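Local coordinates for protein pantothenate kinase (Coxiella burnetii, PDB 3TQC) that phosphorylates pantothenate with ATP to give 4'-phosphopantothenate, the first of the five steps that lead to coenzyme A, at residues Leu116-Thr130 / Ile193-Ile207. Numbering follows the deposited sequence.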
loop_
_atom_site.group_PDB
_atom_site.type_symbol
_atom_site.label_atom_id
_atom_site.label_comp_id
_atom_site.label_asym_id
_atom_site.label_seq_id
_atom_site.Cartn_x
_atom_site.Cartn_y
_atom_site.Cartn_z
ATOM N N LEU B 116 4.560 7.190 21.894
ATOM C CA LEU B 116 5.419 7.562 20.782
ATOM C C LEU B 116 6.054 8.934 20.986
ATOM O O LEU B 116 7.158 9.169 20.515
ATOM C CB LEU B 116 4.673 7.522 19.457
ATOM C CG LEU B 116 4.411 6.107 18.925
ATOM C CD1 LEU B 116 3.515 6.145 17.718
ATOM C CD2 LEU B 116 5.723 5.446 18.578
ATOM N N SER B 117 5.378 9.816 21.715
ATOM C CA SER B 117 5.841 11.175 21.885
ATOM C C SER B 117 7.046 11.273 22.838
ATOM O O SER B 117 7.724 12.283 22.854
ATOM C CB SER B 117 4.694 12.068 22.371
ATOM O OG SER B 117 4.567 12.039 23.771
ATOM N N ARG B 118 7.311 10.224 23.619
ATOM C CA ARG B 118 8.440 10.223 24.561
ATOM C C ARG B 118 9.815 10.245 23.902
ATOM O O ARG B 118 10.788 10.613 24.551
ATOM C CB ARG B 118 8.364 9.008 25.501
ATOM C CG ARG B 118 8.901 7.703 24.897
ATOM C CD ARG B 118 8.292 6.442 25.557
ATOM N NE ARG B 118 8.569 6.326 26.996
ATOM C CZ ARG B 118 9.651 5.764 27.536
ATOM N NH1 ARG B 118 10.637 5.286 26.784
ATOM N NH2 ARG B 118 9.759 5.704 28.857
ATOM N N TRP B 119 9.912 9.841 22.637
ATOM C CA TRP B 119 11.200 9.816 21.936
ATOM C C TRP B 119 11.534 11.134 21.256
ATOM O O TRP B 119 10.744 11.643 20.474
ATOM C CB TRP B 119 11.240 8.679 20.922
ATOM C CG TRP B 119 11.543 7.406 21.571
ATOM C CD1 TRP B 119 12.762 6.979 22.011
ATOM C CD2 TRP B 119 10.611 6.397 21.922
ATOM N NE1 TRP B 119 12.644 5.749 22.600
ATOM C CE2 TRP B 119 11.330 5.367 22.556
ATOM C CE3 TRP B 119 9.241 6.259 21.758
ATOM C CZ2 TRP B 119 10.723 4.217 23.021
ATOM C CZ3 TRP B 119 8.637 5.118 22.227
ATOM C CH2 TRP B 119 9.380 4.105 22.839
ATOM N N PRO B 120 12.734 11.675 21.532
ATOM C CA PRO B 120 13.049 13.021 21.080
ATOM C C PRO B 120 13.172 13.186 19.563
ATOM O O PRO B 120 13.188 14.316 19.095
ATOM C CB PRO B 120 14.385 13.331 21.794
ATOM C CG PRO B 120 14.991 12.023 22.052
ATOM C CD PRO B 120 13.838 11.095 22.330
ATOM N N ASP B 121 13.263 12.100 18.799
ATOM C CA ASP B 121 13.211 12.217 17.335
ATOM C C ASP B 121 11.806 12.465 16.821
ATOM O O ASP B 121 11.645 12.845 15.673
ATOM C CB ASP B 121 13.779 10.977 16.628
ATOM C CG ASP B 121 15.305 10.932 16.656
ATOM O OD1 ASP B 121 15.929 11.948 17.031
ATOM O OD2 ASP B 121 15.878 9.876 16.308
ATOM N N HIS B 122 10.793 12.233 17.646
ATOM C CA HIS B 122 9.430 12.426 17.197
ATOM C C HIS B 122 8.452 12.724 18.320
ATOM O O HIS B 122 7.490 12.008 18.523
ATOM C CB HIS B 122 8.987 11.243 16.340
ATOM C CG HIS B 122 9.240 9.907 16.948
ATOM N ND1 HIS B 122 8.497 9.414 18.002
ATOM C CD2 HIS B 122 10.125 8.937 16.622
ATOM C CE1 HIS B 122 8.932 8.205 18.309
ATOM N NE2 HIS B 122 9.919 7.892 17.489
ATOM N N PRO B 123 8.683 13.832 19.041
ATOM C CA PRO B 123 7.841 14.172 20.183
ATOM C C PRO B 123 6.458 14.668 19.788
ATOM O O PRO B 123 5.566 14.690 20.635
ATOM C CB PRO B 123 8.619 15.310 20.844
ATOM C CG PRO B 123 9.244 16.013 19.708
ATOM C CD PRO B 123 9.619 14.927 18.725
ATOM N N ASN B 124 6.286 15.081 18.531
ATOM C CA ASN B 124 5.021 15.664 18.092
ATOM C C ASN B 124 4.164 14.619 17.419
ATOM O O ASN B 124 4.441 14.200 16.296
ATOM C CB ASN B 124 5.262 16.858 17.179
ATOM C CG ASN B 124 5.908 18.007 17.913
ATOM O OD1 ASN B 124 5.605 18.243 19.079
ATOM N ND2 ASN B 124 6.810 18.723 17.242
ATOM N N VAL B 125 3.142 14.169 18.135
ATOM C CA VAL B 125 2.335 13.063 17.658
ATOM C C VAL B 125 0.876 13.438 17.682
ATOM O O VAL B 125 0.380 13.893 18.704
ATOM C CB VAL B 125 2.585 11.802 18.496
ATOM C CG1 VAL B 125 1.910 10.577 17.849
ATOM C CG2 VAL B 125 4.089 11.581 18.630
ATOM N N GLU B 126 0.198 13.240 16.554
ATOM C CA GLU B 126 -1.222 13.590 16.431
ATOM C C GLU B 126 -2.072 12.416 16.046
ATOM O O GLU B 126 -1.621 11.526 15.345
ATOM C CB GLU B 126 -1.437 14.682 15.390
ATOM C CG GLU B 126 -0.731 15.952 15.721
ATOM C CD GLU B 126 -1.378 16.737 16.840
ATOM O OE1 GLU B 126 -2.209 16.202 17.612
ATOM O OE2 GLU B 126 -1.035 17.923 16.963
ATOM N N VAL B 127 -3.319 12.434 16.503
ATOM C CA VAL B 127 -4.257 11.391 16.157
ATOM C C VAL B 127 -5.361 11.979 15.298
ATOM O O VAL B 127 -5.953 13.020 15.650
ATOM C CB VAL B 127 -4.833 10.745 17.410
ATOM C CG1 VAL B 127 -6.033 9.836 17.068
ATOM C CG2 VAL B 127 -3.745 9.959 18.122
ATOM N N ILE B 128 -5.601 11.335 14.154
ATOM C CA ILE B 128 -6.736 11.657 13.293
ATOM C C ILE B 128 -7.699 10.492 13.342
ATOM O O ILE B 128 -7.323 9.380 12.988
ATOM C CB ILE B 128 -6.354 11.821 11.798
ATOM C CG1 ILE B 128 -5.354 12.935 11.598
ATOM C CG2 ILE B 128 -7.604 12.094 10.961
ATOM C CD1 ILE B 128 -5.736 14.137 12.323
ATOM N N THR B 129 -8.934 10.743 13.766
ATOM C CA THR B 129 -9.963 9.717 13.695
ATOM C C THR B 129 -10.705 9.928 12.402
ATOM O O THR B 129 -11.050 11.044 12.035
ATOM C CB THR B 129 -10.946 9.698 14.915
ATOM O OG1 THR B 129 -11.975 8.723 14.674
ATOM C CG2 THR B 129 -11.599 11.036 15.141
ATOM N N THR B 130 -10.937 8.837 11.704
ATOM C CA THR B 130 -11.653 8.868 10.452
ATOM C C THR B 130 -13.148 9.219 10.636
ATOM O O THR B 130 -13.793 9.676 9.694
ATOM C CB THR B 130 -11.417 7.530 9.719
ATOM O OG1 THR B 130 -10.285 7.671 8.822
ATOM C CG2 THR B 130 -12.591 7.117 8.978
ATOM N N ILE B 193 -6.422 20.782 14.606
ATOM C CA ILE B 193 -5.355 21.222 13.736
ATOM C C ILE B 193 -4.191 20.246 13.814
ATOM O O ILE B 193 -3.681 19.974 14.887
ATOM C CB ILE B 193 -4.908 22.635 14.079
ATOM C CG1 ILE B 193 -6.035 23.622 13.748
ATOM C CG2 ILE B 193 -3.635 22.972 13.319
ATOM C CD1 ILE B 193 -5.998 24.868 14.562
ATOM N N VAL B 194 -3.837 19.689 12.660
ATOM C CA VAL B 194 -2.675 18.860 12.483
ATOM C C VAL B 194 -1.652 19.725 11.743
ATOM O O VAL B 194 -1.903 20.185 10.627
ATOM C CB VAL B 194 -3.033 17.578 11.672
ATOM C CG1 VAL B 194 -1.793 16.773 11.342
ATOM C CG2 VAL B 194 -4.056 16.715 12.434
ATOM N N ASP B 195 -0.508 19.959 12.378
ATOM C CA ASP B 195 0.471 20.907 11.870
ATOM C C ASP B 195 1.876 20.314 11.709
ATOM O O ASP B 195 2.797 20.633 12.476
ATOM C CB ASP B 195 0.524 22.142 12.767
ATOM C CG ASP B 195 1.468 23.209 12.227
ATOM O OD1 ASP B 195 1.607 23.292 10.982
ATOM O OD2 ASP B 195 2.062 23.962 13.048
ATOM N N GLN B 196 2.030 19.504 10.673
ATOM C CA GLN B 196 3.273 18.774 10.387
ATOM C C GLN B 196 3.942 18.191 11.626
ATOM O O GLN B 196 5.103 18.452 11.887
ATOM C CB GLN B 196 4.244 19.638 9.578
ATOM C CG GLN B 196 3.717 19.935 8.192
ATOM C CD GLN B 196 3.612 18.691 7.325
ATOM O OE1 GLN B 196 2.551 18.393 6.764
ATOM N NE2 GLN B 196 4.715 17.972 7.191
ATOM N N PRO B 197 3.198 17.375 12.384
ATOM C CA PRO B 197 3.816 16.697 13.512
ATOM C C PRO B 197 4.795 15.667 12.963
ATOM O O PRO B 197 4.919 15.506 11.750
ATOM C CB PRO B 197 2.641 15.995 14.166
ATOM C CG PRO B 197 1.748 15.658 13.013
ATOM C CD PRO B 197 1.871 16.803 12.063
ATOM N N ASP B 198 5.488 14.971 13.840
ATOM C CA ASP B 198 6.418 13.966 13.391
ATOM C C ASP B 198 5.664 12.708 13.018
ATOM O O ASP B 198 6.066 11.975 12.124
ATOM C CB ASP B 198 7.416 13.684 14.504
ATOM C CG ASP B 198 8.204 14.904 14.870
ATOM O OD1 ASP B 198 8.979 15.360 13.986
ATOM O OD2 ASP B 198 8.019 15.409 16.011
ATOM N N ILE B 199 4.565 12.465 13.727
ATOM C CA ILE B 199 3.767 11.266 13.536
ATOM C C ILE B 199 2.295 11.621 13.561
ATOM O O ILE B 199 1.847 12.436 14.387
ATOM C CB ILE B 199 4.048 10.230 14.636
ATOM C CG1 ILE B 199 5.531 9.801 14.603
ATOM C CG2 ILE B 199 3.091 9.046 14.506
ATOM C CD1 ILE B 199 5.956 8.913 15.803
ATOM N N VAL B 200 1.549 11.035 12.625
ATOM C CA VAL B 200 0.113 11.101 12.649
ATOM C C VAL B 200 -0.373 9.687 12.848
ATOM O O VAL B 200 0.027 8.777 12.117
ATOM C CB VAL B 200 -0.454 11.649 11.323
ATOM C CG1 VAL B 200 -1.980 11.565 11.326
ATOM C CG2 VAL B 200 0.040 13.086 11.092
ATOM N N ILE B 201 -1.208 9.474 13.854
ATOM C CA ILE B 201 -1.830 8.181 14.028
ATOM C C ILE B 201 -3.205 8.330 13.420
ATOM O O ILE B 201 -3.998 9.138 13.877
ATOM C CB ILE B 201 -1.913 7.761 15.506
ATOM C CG1 ILE B 201 -0.511 7.486 16.063
ATOM C CG2 ILE B 201 -2.798 6.516 15.675
ATOM C CD1 ILE B 201 -0.456 7.404 17.572
ATOM N N LEU B 202 -3.480 7.561 12.377
ATOM C CA LEU B 202 -4.754 7.641 11.670
ATOM C C LEU B 202 -5.612 6.448 12.060
ATOM O O LEU B 202 -5.314 5.322 11.679
ATOM C CB LEU B 202 -4.506 7.663 10.160
ATOM C CG LEU B 202 -5.744 7.765 9.266
ATOM C CD1 LEU B 202 -6.511 9.053 9.546
ATOM C CD2 LEU B 202 -5.345 7.657 7.798
ATOM N N GLU B 203 -6.655 6.679 12.844
ATOM C CA GLU B 203 -7.533 5.583 13.251
ATOM C C GLU B 203 -8.886 5.699 12.580
ATOM O O GLU B 203 -9.415 6.794 12.399
ATOM C CB GLU B 203 -7.717 5.522 14.770
ATOM C CG GLU B 203 -8.093 6.833 15.386
ATOM C CD GLU B 203 -9.129 6.723 16.489
ATOM O OE1 GLU B 203 -10.220 6.167 16.240
ATOM O OE2 GLU B 203 -8.866 7.256 17.589
ATOM N N GLY B 204 -9.428 4.550 12.198
ATOM C CA GLY B 204 -10.809 4.452 11.759
ATOM C C GLY B 204 -11.111 3.098 11.151
ATOM O O GLY B 204 -10.213 2.370 10.743
ATOM N N LEU B 205 -12.397 2.801 11.056
ATOM C CA LEU B 205 -12.895 1.560 10.452
ATOM C C LEU B 205 -12.310 1.269 9.058
ATOM O O LEU B 205 -12.034 0.118 8.722
ATOM C CB LEU B 205 -14.433 1.638 10.299
ATOM C CG LEU B 205 -15.275 2.011 11.523
ATOM C CD1 LEU B 205 -16.765 1.989 11.205
ATOM C CD2 LEU B 205 -14.971 1.064 12.684
ATOM N N ASN B 206 -12.133 2.319 8.264
ATOM C CA ASN B 206 -12.090 2.189 6.805
ATOM C C ASN B 206 -10.736 2.407 6.168
ATOM O O ASN B 206 -10.657 2.552 4.955
ATOM C CB ASN B 206 -13.067 3.188 6.187
ATOM C CG ASN B 206 -12.779 4.638 6.611
ATOM O OD1 ASN B 206 -12.195 4.875 7.661
ATOM N ND2 ASN B 206 -13.219 5.599 5.805
ATOM N N ILE B 207 -9.676 2.457 6.965
ATOM C CA ILE B 207 -8.400 2.958 6.449
ATOM C C ILE B 207 -7.677 1.986 5.533
ATOM O O ILE B 207 -6.747 2.385 4.835
ATOM C CB ILE B 207 -7.441 3.375 7.557
ATOM C CG1 ILE B 207 -7.176 2.211 8.512
ATOM C CG2 ILE B 207 -7.990 4.583 8.262
ATOM C CD1 ILE B 207 -5.874 2.358 9.286
HETATM O O HOH W 1 7.223 18.576 14.535
HETATM O O HOH W 2 0.177 18.708 14.714
#
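Ile199 lays its CD1 methyl over one face of the His122 imidazole, a CH-pi contact 3.8 Å from CD1 to the ring centroid. With the His122 chi1 at 50°, CG sits between the backbone N and the carbonyl carbon, which turns the ring's face to that methyl; NE2 is hydrogen-bonded to Ser67 OG of helix 52-84. The same CD1 meets CB of Leu116, the two side chains crossing at about a right angle. Val125 lies alongside Ile199, pointing the same way, with CG1 3.9 Å from CG2 of Ile199. Asp198 OD2 takes the Asn124 N-H through its anti lone pair (3.1 Å from N to OD2), while OD1 makes a salt bridge with Lys90. In return, Asn124 O accepts from both Asp198 N and Ile199 N. From here strands 125-129 and 199-203 run parallel at the edge of the P-loop kinase core sheet, with 125-129 outermost; the straightest of their backbone hydrogen bonds is Ile201 N to Glu126 O (171° at the hydrogen). On the face opposite Val125 and Ile199, Ile128 sends CG1 to Val200 CG1 (3.7 Å) and CG2 to Leu202 CD1 (3.5 Å). Glu126, bent at chi2 (-74°), crosses Pro197 at about a right angle, its CG against CB and CG of the proline, and a water links its OE2 to Asp195 N. Near the ADP site, the Glu203 carboxylate lies beside Thr129 CB (3.8 Å from CD) and is hydrogen-bonded through OE2 to Ser109 OG, close to P-loop residue Ser106.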